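Local coordinates for protein gluconate kinase (Lactobacillus acidophilus, PDB 3LL3) that belongs to the FGGY carbohydrate kinases, binds ATP and D-xylulose, and probably phosphorylates a sugar or sugar acid such as xylulose or gluconate, at residues Ile161-Leu169 with Ile217-Leu225; Ala208-Ile217 with Ser229-Ala237. One frame throughout, in Å; residues are numbered along the deposited sequence.

Contact 1. Residues Ile161-Leu169 with Ile217-Leu225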
loop_
_atom_site.group_PDB
_atom_site.type_symbol
_atom_site.label_atom_id
_atom_site.label_comp_id
_atom_site.label_asym_id
_atom_site.label_seq_id
_atom_site.Cartn_x
_atom_site.Cartn_y
_atom_site.Cartn_z
ATOM N N ILE A 161 -40.049 21.086 1.778
ATOM C CA ILE A 161 -40.142 22.036 2.877
ATOM C C ILE A 161 -40.888 23.282 2.443
ATOM O O ILE A 161 -41.855 23.693 3.086
ATOM C CB ILE A 161 -38.750 22.426 3.434
ATOM C CG1 ILE A 161 -38.078 21.204 4.059
ATOM C CG2 ILE A 161 -38.879 23.538 4.456
ATOM C CD1 ILE A 161 -36.560 21.331 4.223
ATOM N N ILE A 162 -40.449 23.889 1.352
ATOM C CA ILE A 162 -41.092 25.110 0.911
ATOM C C ILE A 162 -42.566 24.863 0.555
ATOM O O ILE A 162 -43.410 25.739 0.723
ATOM C CB ILE A 162 -40.317 25.744 -0.238
ATOM C CG1 ILE A 162 -38.968 26.241 0.310
ATOM C CG2 ILE A 162 -41.112 26.892 -0.871
ATOM C CD1 ILE A 162 -38.008 26.729 -0.729
ATOM N N PHE A 163 -42.867 23.659 0.091
ATOM C CA PHE A 163 -44.235 23.337 -0.289
ATOM C C PHE A 163 -45.099 23.289 0.961
ATOM O O PHE A 163 -46.210 23.824 0.983
ATOM C CB PHE A 163 -44.294 22.004 -1.025
ATOM C CG PHE A 163 -45.691 21.542 -1.329
ATOM C CD1 PHE A 163 -46.528 22.309 -2.123
ATOM C CD2 PHE A 163 -46.163 20.339 -0.824
ATOM C CE1 PHE A 163 -47.824 21.885 -2.414
ATOM C CE2 PHE A 163 -47.467 19.901 -1.116
ATOM C CZ PHE A 163 -48.291 20.677 -1.907
ATOM N N ARG A 164 -44.577 22.664 2.011
ATOM C CA ARG A 164 -45.327 22.576 3.246
ATOM C C ARG A 164 -45.617 23.982 3.756
ATOM O O ARG A 164 -46.715 24.246 4.240
ATOM C CB ARG A 164 -44.577 21.753 4.293
ATOM C CG ARG A 164 -44.526 20.254 3.996
ATOM C CD ARG A 164 -45.863 19.558 4.275
ATOM N NE ARG A 164 -46.299 19.740 5.655
ATOM C CZ ARG A 164 -45.897 18.999 6.684
ATOM N NH1 ARG A 164 -45.047 18.002 6.501
ATOM N NH2 ARG A 164 -46.338 19.267 7.909
ATOM N N LEU A 165 -44.652 24.891 3.618
ATOM C CA LEU A 165 -44.813 26.250 4.150
ATOM C C LEU A 165 -45.741 27.180 3.348
ATOM O O LEU A 165 -46.421 28.031 3.934
ATOM C CB LEU A 165 -43.447 26.926 4.355
ATOM C CG LEU A 165 -42.576 26.337 5.459
ATOM C CD1 LEU A 165 -41.162 26.944 5.401
ATOM C CD2 LEU A 165 -43.197 26.567 6.828
ATOM N N THR A 166 -45.756 27.033 2.021
ATOM C CA THR A 166 -46.422 28.005 1.158
ATOM C C THR A 166 -47.441 27.393 0.214
ATOM O O THR A 166 -48.149 28.124 -0.471
ATOM C CB THR A 166 -45.418 28.731 0.244
ATOM O OG1 THR A 166 -44.869 27.794 -0.697
ATOM C CG2 THR A 166 -44.301 29.390 1.059
ATOM N N GLY A 167 -47.481 26.066 0.129
ATOM C CA GLY A 167 -48.347 25.411 -0.834
ATOM C C GLY A 167 -47.858 25.563 -2.271
ATOM O O GLY A 167 -48.566 25.215 -3.212
ATOM N N LYS A 168 -46.643 26.077 -2.448
ATOM C CA LYS A 168 -46.060 26.200 -3.784
ATOM C C LYS A 168 -44.939 25.173 -4.022
ATOM O O LYS A 168 -44.214 24.803 -3.098
ATOM C CB LYS A 168 -45.580 27.630 -4.030
ATOM C CG LYS A 168 -46.724 28.650 -4.097
ATOM C CD LYS A 168 -46.244 30.061 -4.420
ATOM C CE LYS A 168 -47.417 30.954 -4.836
ATOM N NZ LYS A 168 -48.345 31.255 -3.703
ATOM N N LEU A 169 -44.837 24.694 -5.256
ATOM C CA LEU A 169 -43.804 23.753 -5.654
ATOM C C LEU A 169 -42.855 24.431 -6.622
ATOM O O LEU A 169 -43.140 24.512 -7.817
ATOM C CB LEU A 169 -44.409 22.526 -6.336
ATOM C CG LEU A 169 -44.729 21.319 -5.458
ATOM C CD1 LEU A 169 -45.193 20.132 -6.315
ATOM C CD2 LEU A 169 -43.519 20.929 -4.645
ATOM N N ILE A 217 -46.435 32.682 3.208
ATOM C CA ILE A 217 -46.408 31.540 4.104
ATOM C C ILE A 217 -47.812 31.360 4.666
ATOM O O ILE A 217 -48.521 32.346 4.894
ATOM C CB ILE A 217 -45.423 31.786 5.261
ATOM C CG1 ILE A 217 -43.994 31.917 4.722
ATOM C CG2 ILE A 217 -45.518 30.679 6.301
ATOM C CD1 ILE A 217 -42.957 32.254 5.785
ATOM N N LYS A 218 -48.221 30.112 4.872
ATOM C CA LYS A 218 -49.561 29.819 5.380
ATOM C C LYS A 218 -49.702 30.262 6.840
ATOM O O LYS A 218 -48.791 30.039 7.643
ATOM C CB LYS A 218 -49.878 28.330 5.219
ATOM C CG LYS A 218 -49.905 27.865 3.764
ATOM C CD LYS A 218 -50.629 26.524 3.595
ATOM C CE LYS A 218 -49.802 25.348 4.121
ATOM N NZ LYS A 218 -50.563 24.053 4.085
ATOM N N THR A 219 -50.840 30.884 7.179
ATOM C CA THR A 219 -51.038 31.461 8.513
ATOM C C THR A 219 -50.701 30.472 9.601
ATOM O O THR A 219 -50.136 30.831 10.622
ATOM C CB THR A 219 -52.497 31.905 8.806
ATOM O OG1 THR A 219 -53.194 32.208 7.593
ATOM C CG2 THR A 219 -52.490 33.115 9.720
ATOM N N GLU A 220 -51.093 29.227 9.390
ATOM C CA GLU A 220 -50.782 28.164 10.334
ATOM C C GLU A 220 -49.324 28.225 10.763
ATOM O O GLU A 220 -49.014 28.257 11.954
ATOM C CB GLU A 220 -51.060 26.811 9.697
ATOM C CG GLU A 220 -50.551 25.628 10.490
ATOM C CD GLU A 220 -50.889 24.324 9.803
ATOM O OE1 GLU A 220 -51.526 24.384 8.729
ATOM O OE2 GLU A 220 -50.524 23.247 10.327
ATOM N N TYR A 221 -48.429 28.230 9.782
ATOM C CA TYR A 221 -47.003 28.170 10.077
ATOM C C TYR A 221 -46.432 29.519 10.478
ATOM O O TYR A 221 -45.330 29.583 11.010
ATOM C CB TYR A 221 -46.231 27.550 8.908
ATOM C CG TYR A 221 -46.601 26.114 8.703
ATOM C CD1 TYR A 221 -46.242 25.152 9.634
ATOM C CD2 TYR A 221 -47.343 25.719 7.602
ATOM C CE1 TYR A 221 -46.601 23.831 9.466
ATOM C CE2 TYR A 221 -47.703 24.402 7.424
ATOM C CZ TYR A 221 -47.332 23.461 8.357
ATOM O OH TYR A 221 -47.696 22.143 8.186
ATOM N N VAL A 222 -47.181 30.596 10.250
ATOM C CA VAL A 222 -46.749 31.911 10.721
ATOM C C VAL A 222 -46.757 31.922 12.236
ATOM O O VAL A 222 -45.861 32.480 12.888
ATOM C CB VAL A 222 -47.670 33.035 10.225
ATOM C CG1 VAL A 222 -47.433 34.304 11.033
ATOM C CG2 VAL A 222 -47.441 33.284 8.742
ATOM N N LYS A 223 -47.787 31.295 12.790
ATOM C CA LYS A 223 -47.914 31.158 14.229
ATOM C C LYS A 223 -46.868 30.179 14.752
ATOM O O LYS A 223 -46.116 30.498 15.668
ATOM C CB LYS A 223 -49.319 30.654 14.579
ATOM C CG LYS A 223 -50.425 31.330 13.775
ATOM C CD LYS A 223 -51.784 30.638 13.956
ATOM C CE LYS A 223 -52.895 31.404 13.225
ATOM N NZ LYS A 223 -53.018 32.831 13.683
ATOM N N LYS A 224 -46.823 28.987 14.162
ATOM C CA LYS A 224 -45.977 27.915 14.672
ATOM C C LYS A 224 -44.499 28.290 14.657
ATOM O O LYS A 224 -43.742 27.849 15.516
ATOM C CB LYS A 224 -46.175 26.620 13.874
ATOM C CG LYS A 224 -47.541 25.961 14.051
ATOM C CD LYS A 224 -47.549 24.548 13.493
ATOM C CE LYS A 224 -48.974 24.003 13.368
ATOM N NZ LYS A 224 -49.002 22.534 13.093
ATOM N N LEU A 225 -44.092 29.088 13.673
ATOM C CA LEU A 225 -42.686 29.433 13.511
ATOM C C LEU A 225 -42.304 30.694 14.297
ATOM O O LEU A 225 -41.126 30.970 14.519
ATOM C CB LEU A 225 -42.346 29.605 12.030
ATOM C CG LEU A 225 -42.600 28.424 11.095
ATOM C CD1 LEU A 225 -41.816 28.623 9.817
ATOM C CD2 LEU A 225 -42.234 27.089 11.740
HETATM O O HOH W 1 -48.824 22.377 1.597
#
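The carbonyl oxygen of Leu165, in the last turn of its helix, is gripped from the other segment by a main-chain bond and a weaker C-H contact. Lys218 N donates to Leu165 O at 2.9 Å, while Ile217 CA lies 3.5 Å from the same oxygen. Lys218 is the N-cap residue of helix 219-225, and its side chain turns back at chi3 (-73°), bringing CE to 3.3 Å from Arg164 O. A water bonded to Phe163 O accepts a weak bond from Lys218 NZ.

Further along, Arg164 NH2 donates to Tyr221 OH at 3.2 Å. The hydroxyl lies at the edge of the guanidinium and close to its plane, although the phenol ring is turned 62° from that plane; bends at chi2 and chi3 curl the arginine to this position. Its NH1 bonds Tyr160 OH, so two tyrosines hold the group. Phe53 of helix 49-65 meets the Tyr221 ring edge-to-face. Apolar contacts accompany these bonds: Leu165 CD2 touches both Tyr221 CB, at 3.8 Å, and Leu225 CD1, at 3.9 Å. Thr166 OG1 closes the helix end, donating to Ile162 O and accepting from Lys168 N in an ST turn.

Two helices nearly perpendicular, at 105°, thus meet where the C-terminal end of one receives the N-cap of the other, within the N-terminal actin-like ATPase domain of an FGGY kinase.

Contact 2. Residues Ala208-Ile217 with Ser229-Ala237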
loop_
_atom_site.group_PDB
_atom_site.type_symbol
_atom_site.label_atom_id
_atom_site.label_comp_id
_atom_site.label_asym_id
_atom_site.label_seq_id
_atom_site.Cartn_x
_atom_site.Cartn_y
_atom_site.Cartn_z
ATOM N N ALA A 208 -37.069 28.534 -10.809
ATOM C CA ALA A 208 -36.865 29.973 -10.688
ATOM C C ALA A 208 -35.451 30.283 -10.196
ATOM O O ALA A 208 -34.682 29.363 -9.899
ATOM C CB ALA A 208 -37.894 30.585 -9.750
ATOM N N GLN A 209 -35.124 31.574 -10.106
ATOM C CA GLN A 209 -33.831 32.026 -9.547
ATOM C C GLN A 209 -33.800 31.859 -8.030
ATOM O O GLN A 209 -34.844 31.941 -7.368
ATOM C CB GLN A 209 -33.577 33.512 -9.821
ATOM C CG GLN A 209 -33.850 34.008 -11.225
ATOM C CD GLN A 209 -34.042 35.523 -11.242
ATOM O OE1 GLN A 209 -33.377 36.253 -10.496
ATOM N NE2 GLN A 209 -34.963 36.000 -12.075
ATOM N N PRO A 210 -32.595 31.646 -7.468
ATOM C CA PRO A 210 -32.377 31.508 -6.018
ATOM C C PRO A 210 -32.937 32.658 -5.192
ATOM O O PRO A 210 -33.298 32.428 -4.041
ATOM C CB PRO A 210 -30.849 31.462 -5.892
ATOM C CG PRO A 210 -30.412 30.797 -7.173
ATOM C CD PRO A 210 -31.378 31.320 -8.239
ATOM N N THR A 211 -33.019 33.855 -5.766
ATOM C CA THR A 211 -33.466 35.025 -5.027
ATOM C C THR A 211 -34.991 35.192 -5.051
ATOM O O THR A 211 -35.527 36.110 -4.431
ATOM C CB THR A 211 -32.832 36.315 -5.586
ATOM O OG1 THR A 211 -32.885 36.288 -7.018
ATOM C CG2 THR A 211 -31.361 36.440 -5.140
ATOM N N LYS A 212 -35.686 34.320 -5.770
ATOM C CA LYS A 212 -37.133 34.478 -5.900
ATOM C C LYS A 212 -37.850 34.385 -4.554
ATOM O O LYS A 212 -37.588 33.490 -3.757
ATOM C CB LYS A 212 -37.736 33.467 -6.877
ATOM C CG LYS A 212 -39.274 33.623 -6.955
ATOM C CD LYS A 212 -39.812 33.428 -8.347
ATOM C CE LYS A 212 -41.321 33.747 -8.393
ATOM N NZ LYS A 212 -41.845 33.784 -9.788
ATOM N N VAL A 213 -38.759 35.316 -4.311
ATOM C CA VAL A 213 -39.540 35.315 -3.082
ATOM C C VAL A 213 -40.750 34.416 -3.275
ATOM O O VAL A 213 -41.536 34.625 -4.192
ATOM C CB VAL A 213 -40.033 36.730 -2.726
ATOM C CG1 VAL A 213 -40.898 36.680 -1.481
ATOM C CG2 VAL A 213 -38.853 37.686 -2.514
ATOM N N ILE A 214 -40.876 33.399 -2.429
ATOM C CA ILE A 214 -42.025 32.510 -2.451
ATOM C C ILE A 214 -42.986 32.952 -1.342
ATOM O O ILE A 214 -42.670 32.822 -0.157
ATOM C CB ILE A 214 -41.624 31.061 -2.196
ATOM C CG1 ILE A 214 -40.363 30.673 -2.995
ATOM C CG2 ILE A 214 -42.789 30.136 -2.530
ATOM C CD1 ILE A 214 -40.468 30.885 -4.480
ATOM N N PHE A 215 -44.153 33.466 -1.743
ATOM C CA PHE A 215 -45.070 34.163 -0.849
ATOM C C PHE A 215 -46.500 33.744 -1.185
ATOM O O PHE A 215 -46.800 33.450 -2.346
ATOM C CB PHE A 215 -44.917 35.674 -1.068
ATOM C CG PHE A 215 -45.400 36.529 0.084
ATOM C CD1 PHE A 215 -44.606 36.724 1.211
ATOM C CD2 PHE A 215 -46.639 37.170 0.025
ATOM C CE1 PHE A 215 -45.048 37.522 2.269
ATOM C CE2 PHE A 215 -47.083 37.978 1.081
ATOM C CZ PHE A 215 -46.292 38.151 2.200
ATOM N N PRO A 216 -47.388 33.693 -0.176
ATOM C CA PRO A 216 -47.103 33.909 1.242
ATOM C C PRO A 216 -46.914 32.599 1.973
ATOM O O PRO A 216 -47.214 31.547 1.431
ATOM C CB PRO A 216 -48.392 34.563 1.762
ATOM C CG PRO A 216 -49.362 34.598 0.581
ATOM C CD PRO A 216 -48.837 33.632 -0.418
ATOM N N ILE A 217 -46.435 32.682 3.208
ATOM C CA ILE A 217 -46.408 31.540 4.104
ATOM C C ILE A 217 -47.812 31.360 4.666
ATOM O O ILE A 217 -48.521 32.346 4.894
ATOM C CB ILE A 217 -45.423 31.786 5.261
ATOM C CG1 ILE A 217 -43.994 31.917 4.722
ATOM C CG2 ILE A 217 -45.518 30.679 6.301
ATOM C CD1 ILE A 217 -42.957 32.254 5.785
ATOM N N SER A 229 -46.627 37.935 9.397
ATOM C CA SER A 229 -47.286 37.665 8.127
ATOM C C SER A 229 -46.544 38.330 6.964
ATOM O O SER A 229 -46.901 38.112 5.810
ATOM C CB SER A 229 -48.754 38.136 8.152
ATOM O OG SER A 229 -48.843 39.552 8.159
ATOM N N ASP A 230 -45.526 39.144 7.246
ATOM C CA ASP A 230 -44.755 39.723 6.141
ATOM C C ASP A 230 -43.373 39.090 5.942
ATOM O O ASP A 230 -42.659 39.434 5.005
ATOM C CB ASP A 230 -44.679 41.246 6.227
ATOM C CG ASP A 230 -44.527 41.732 7.634
ATOM O OD1 ASP A 230 -43.805 41.044 8.394
ATOM O OD2 ASP A 230 -45.125 42.789 7.970
ATOM N N THR A 231 -43.021 38.161 6.823
ATOM C CA THR A 231 -41.847 37.309 6.640
ATOM C C THR A 231 -41.850 36.610 5.271
ATOM O O THR A 231 -42.794 35.903 4.937
ATOM C CB THR A 231 -41.815 36.197 7.692
ATOM O OG1 THR A 231 -41.844 36.766 8.999
ATOM C CG2 THR A 231 -40.565 35.316 7.529
ATOM N N LYS A 232 -40.771 36.779 4.508
ATOM C CA LYS A 232 -40.637 36.167 3.191
ATOM C C LYS A 232 -39.828 34.874 3.181
ATOM O O LYS A 232 -38.879 34.711 3.950
ATOM C CB LYS A 232 -40.005 37.152 2.200
ATOM C CG LYS A 232 -40.971 38.193 1.689
ATOM C CD LYS A 232 -40.631 39.547 2.223
ATOM C CE LYS A 232 -39.774 40.321 1.227
ATOM N NZ LYS A 232 -40.603 41.324 0.482
ATOM N N ILE A 233 -40.215 33.953 2.301
ATOM C CA ILE A 233 -39.389 32.811 1.994
ATOM C C ILE A 233 -38.559 33.165 0.768
ATOM O O ILE A 233 -39.105 33.586 -0.255
ATOM C CB ILE A 233 -40.218 31.560 1.663
ATOM C CG1 ILE A 233 -41.060 31.151 2.867
ATOM C CG2 ILE A 233 -39.292 30.406 1.268
ATOM C CD1 ILE A 233 -40.226 30.647 4.020
ATOM N N ILE A 234 -37.243 33.013 0.880
ATOM C CA ILE A 234 -36.351 33.163 -0.261
ATOM C C ILE A 234 -36.061 31.765 -0.781
ATOM O O ILE A 234 -35.668 30.867 -0.014
ATOM C CB ILE A 234 -35.043 33.877 0.142
ATOM C CG1 ILE A 234 -35.358 35.106 1.012
ATOM C CG2 ILE A 234 -34.249 34.272 -1.100
ATOM C CD1 ILE A 234 -36.395 36.054 0.403
ATOM N N LEU A 235 -36.286 31.565 -2.073
ATOM C CA LEU A 235 -36.185 30.239 -2.641
ATOM C C LEU A 235 -34.871 29.532 -2.253
ATOM O O LEU A 235 -34.872 28.365 -1.868
ATOM C CB LEU A 235 -36.346 30.299 -4.153
ATOM C CG LEU A 235 -36.372 28.935 -4.830
ATOM C CD1 LEU A 235 -37.426 27.999 -4.184
ATOM C CD2 LEU A 235 -36.575 29.077 -6.348
ATOM N N GLY A 236 -33.753 30.237 -2.336
ATOM C CA GLY A 236 -32.484 29.639 -1.937
ATOM C C GLY A 236 -31.821 28.797 -3.009
ATOM O O GLY A 236 -32.178 28.896 -4.176
ATOM N N ALA A 237 -30.851 27.965 -2.612
ATOM C CA ALA A 237 -30.010 27.249 -3.558
ATOM C C ALA A 237 -29.351 26.029 -2.924
ATOM O O ALA A 237 -29.622 25.686 -1.777
ATOM C CB ALA A 237 -28.950 28.170 -4.131
#
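Ile214 N, Leu235 N and Gly236 N each donate across the contact to a different carbonyl oxygen. Ile214 N bonds Ile233 O at 2.8 Å. The next two donors are consecutive: Leu235 N reaches Lys212 O at 2.9 Å, and Gly236 N reaches Pro210 O at 2.8 Å, the latter in the carbonyl plane and on a lone pair. Leu235 has helix-like backbone angles and Gly236 a positive phi, so the strand is kinked here. Facing the kink, a type I turn from Gln209 to Lys212 is closed by Lys212 N to Gln209 O.

The other edge of 232-238 is also engaged: Lys232 and Ile234 make backbone hydrogen bonds with strand 70-78. Thr231 OG1 bonds Ile71 O and Asp228 N, and Leu235 O receives Lys158 NZ.

Side chains pack on both faces of the pairing. With its CG anti to the backbone N (chi1 -175°), Leu235 carries CD2 to 3.5 Å from Gln209 O and on to Ala208 CB. Ile217 CG1 packs on Ile233 CG1 at 3.6 Å, the two chains crossing at about a right angle. Val213 CG1 rests against Lys232 CG (3.5 Å), on the face that Val213 shares with Ile234. The Phe215 ring meets Asp230 O at its edge, near the ring plane.

Val213 and Ile234 form an antiparallel non-hydrogen-bonded pair, in which the short, weakly bonded strand 213-214 flanks strand 232-238, the last strand of the 3-2-1-4-5 core sheet of the actin-like ATPase fold.

How the contacts relate
Contacts 1 and 2 share Ile217, and their centres are 11 Å apart. Chain order explains the link: strand 213-214 is followed, after a short linker, by helix 219-225, which leads on to strand 232-238, so helix 219-225 of contact 1 lies in the connection between the two strands of contact 2. Helix 157-166 lies against the sheet there: Thr166 OG1 is 3.6 Å from Ile214 CG2, and Ile162 CD1 3.7 Å from Leu235 O. Lys168 NZ probably bonds Phe215 O at 3.0 Å. Both contacts lie away from the ligands, yet strand 232-238 heads toward them: the Ala237 side chain is about 12 Å from bound D-xylulose, and Asp239, two residues on, lines its pocket.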